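PDB 2HLJ: hypothetical protein from Pseudomonas putida, which probably acts on acyl-CoA thioesters as a hotdog-fold enzyme, perhaps a betainyl-CoA thiolase. Local coordinates for residues 123-126 / 127-131. Sequence-based numbering, arbitrary orientation.
Sequences APFG and HTTVC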
ATOM      1  N   ALA A 123      16.558  16.583  -0.950  1.00 38.14           N
ATOM      2  CA  ALA A 123      16.635  18.053  -0.966  1.00 36.80           C
ATOM      3  C   ALA A 123      15.891  18.646   0.248  1.00 34.64           C
ATOM      4  O   ALA A 123      14.776  18.179   0.567  1.00 33.80           O
ATOM      5  CB  ALA A 123      15.992  18.595  -2.260  1.00 36.64           C
ATOM      6  N   PRO A 124      16.469  19.692   0.897  1.00 32.29           N
ATOM      7  CA  PRO A 124      15.778  20.326   2.030  1.00 32.80           C
ATOM      8  C   PRO A 124      14.486  21.090   1.651  1.00 34.38           C
ATOM      9  O   PRO A 124      14.348  21.558   0.506  1.00 36.34           O
ATOM     10  CB  PRO A 124      16.823  21.286   2.598  1.00 32.45           C
ATOM     11  CG  PRO A 124      17.757  21.547   1.466  1.00 32.06           C
ATOM     12  CD  PRO A 124      17.781  20.323   0.626  1.00 31.86           C
ATOM     13  N   PHE A 125      13.552  21.185   2.607  1.00 32.25           N
ATOM     14  CA  PHE A 125      12.365  22.045   2.479  1.00 29.30           C
ATOM     15  C   PHE A 125      12.743  23.490   2.731  1.00 28.11           C
ATOM     16  O   PHE A 125      13.407  23.795   3.718  1.00 31.00           O
ATOM     17  CB  PHE A 125      11.276  21.663   3.490  1.00 26.03           C
ATOM     18  CG  PHE A 125      10.694  20.302   3.265  1.00 20.50           C
ATOM     19  CD1 PHE A 125      10.211  19.936   2.022  1.00 19.84           C
ATOM     20  CD2 PHE A 125      10.632  19.389   4.294  1.00 21.89           C
ATOM     21  CE1 PHE A 125       9.679  18.680   1.798  1.00 19.19           C
ATOM     22  CE2 PHE A 125      10.099  18.133   4.092  1.00 16.07           C
ATOM     23  CZ  PHE A 125       9.618  17.781   2.824  1.00 23.46           C
ATOM     24  N   GLY A 126      12.307  24.385   1.857  1.00 26.17           N
ATOM     25  CA  GLY A 126      12.606  25.793   2.047  1.00 26.75           C
ATOM     26  C   GLY A 126      11.708  26.447   3.097  1.00 26.36           C
ATOM     27  O   GLY A 126      10.644  25.912   3.445  1.00 23.53           O
ATOM     28  N   HIS A 127      12.120  27.629   3.552  1.00 24.36           N
ATOM     29  CA  HIS A 127      11.409  28.394   4.571  1.00 27.16           C
ATOM     30  C   HIS A 127       9.898  28.513   4.346  1.00 26.65           C
ATOM     31  O   HIS A 127       9.132  28.362   5.274  1.00 26.96           O
ATOM     32  CB  HIS A 127      12.014  29.797   4.723  1.00 30.29           C
ATOM     33  CG  HIS A 127      11.309  30.650   5.741  1.00 40.96           C
ATOM     34  ND1 HIS A 127      10.308  31.543   5.406  1.00 48.51           N
ATOM     35  CD2 HIS A 127      11.442  30.728   7.089  1.00 46.30           C
ATOM     36  CE1 HIS A 127       9.865  32.140   6.500  1.00 46.43           C
ATOM     37  NE2 HIS A 127      10.538  31.664   7.534  1.00 46.96           N
ATOM     38  N   THR A 128       9.489  28.776   3.115  1.00 25.80           N
ATOM     39  CA  THR A 128       8.084  28.926   2.762  1.00 25.97           C
ATOM     40  C   THR A 128       7.279  27.638   2.931  1.00 24.72           C
ATOM     41  O   THR A 128       6.151  27.662   3.409  1.00 22.77           O
ATOM     42  CB  THR A 128       7.967  29.395   1.291  1.00 27.45           C
ATOM     43  OG1 THR A 128       8.670  30.632   1.128  1.00 29.88           O
ATOM     44  CG2 THR A 128       6.545  29.623   0.904  1.00 32.14           C
ATOM     45  N   THR A 129       7.857  26.514   2.506  1.00 23.31           N
ATOM     46  CA  THR A 129       7.259  25.203   2.690  1.00 22.08           C
ATOM     47  C   THR A 129       7.047  24.915   4.174  1.00 19.01           C
ATOM     48  O   THR A 129       5.979  24.441   4.564  1.00 19.57           O
ATOM     49  CB  THR A 129       8.143  24.057   2.061  1.00 21.20           C
ATOM     50  OG1 THR A 129       8.262  24.256   0.654  1.00 23.69           O
ATOM     51  CG2 THR A 129       7.530  22.708   2.282  1.00 21.11           C
ATOM     52  N   VAL A 130       8.076  25.148   4.985  1.00 19.41           N
ATOM     53  CA  VAL A 130       7.973  24.924   6.418  1.00 20.58           C
ATOM     54  C   VAL A 130       6.851  25.756   7.031  1.00 22.35           C
ATOM     55  O   VAL A 130       6.109  25.284   7.908  1.00 22.18           O
ATOM     56  CB  VAL A 130       9.274  25.245   7.151  1.00 18.75           C
ATOM     57  CG1 VAL A 130       9.074  25.184   8.644  1.00 24.43           C
ATOM     58  CG2 VAL A 130      10.379  24.273   6.743  1.00 21.52           C
ATOM     59  N   CYS A 131       6.763  27.012   6.612  1.00 22.94           N
ATOM     60  CA  CYS A 131       5.708  27.886   7.118  0.50 22.35           C
ATOM     61  C   CYS A 131       4.326  27.367   6.747  1.00 21.73           C
ATOM     62  O   CYS A 131       3.431  27.360   7.582  1.00 17.77           O
ATOM     63  CB  CYS A 131       5.898  29.334   6.649  0.50 24.24           C
ATOM     64  SG  CYS A 131       7.297  30.154   7.454  0.50 23.06           S
TER
HETATM   65  O   HOH W   1      10.732  23.372  -0.123  1.00 32.48           O
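T129 carries its methyl CG2 anti to the backbone N and OG1 anti to the carbonyl carbon (chi1 -62°), which sends the two branches to different partners at the N-terminus of helix 127-138, where the loop after strand 104-114 of the hotdog fold turns into the helix at the protein surface. G126 is the N-cap, and F125 before it pairs with V130 in the first turn as a hydrophobic staple. The staple is loose: CG2 of V130 comes to 4.3 Å from CB of F125 and does not reach the ring. The methyl of T129 also goes to F125, whose CG lies anti to its own carbonyl carbon (chi1 -65°); CG2 of T129 comes obliquely to the ring, 3.9 Å from CD1 of F125, and almost as near to CB. One water lies 2.7 Å from OG1 of T129 and accepts a hydrogen bond from N of G126, bridging the cap residue to the first turn. On the loop side, the ring of F125 meets that of H114 with the planes roughly parallel, and the backbone of F125 is hydrogen-bonded to that of R87; T129 also touches L45 in another loop. The first helical turn is closed by N of V130, which donates to O of G126 at 3.1 Å, nearly straight at 167°, while CG2 of V130 lies 3.7 Å from the same carbonyl oxygen of G126.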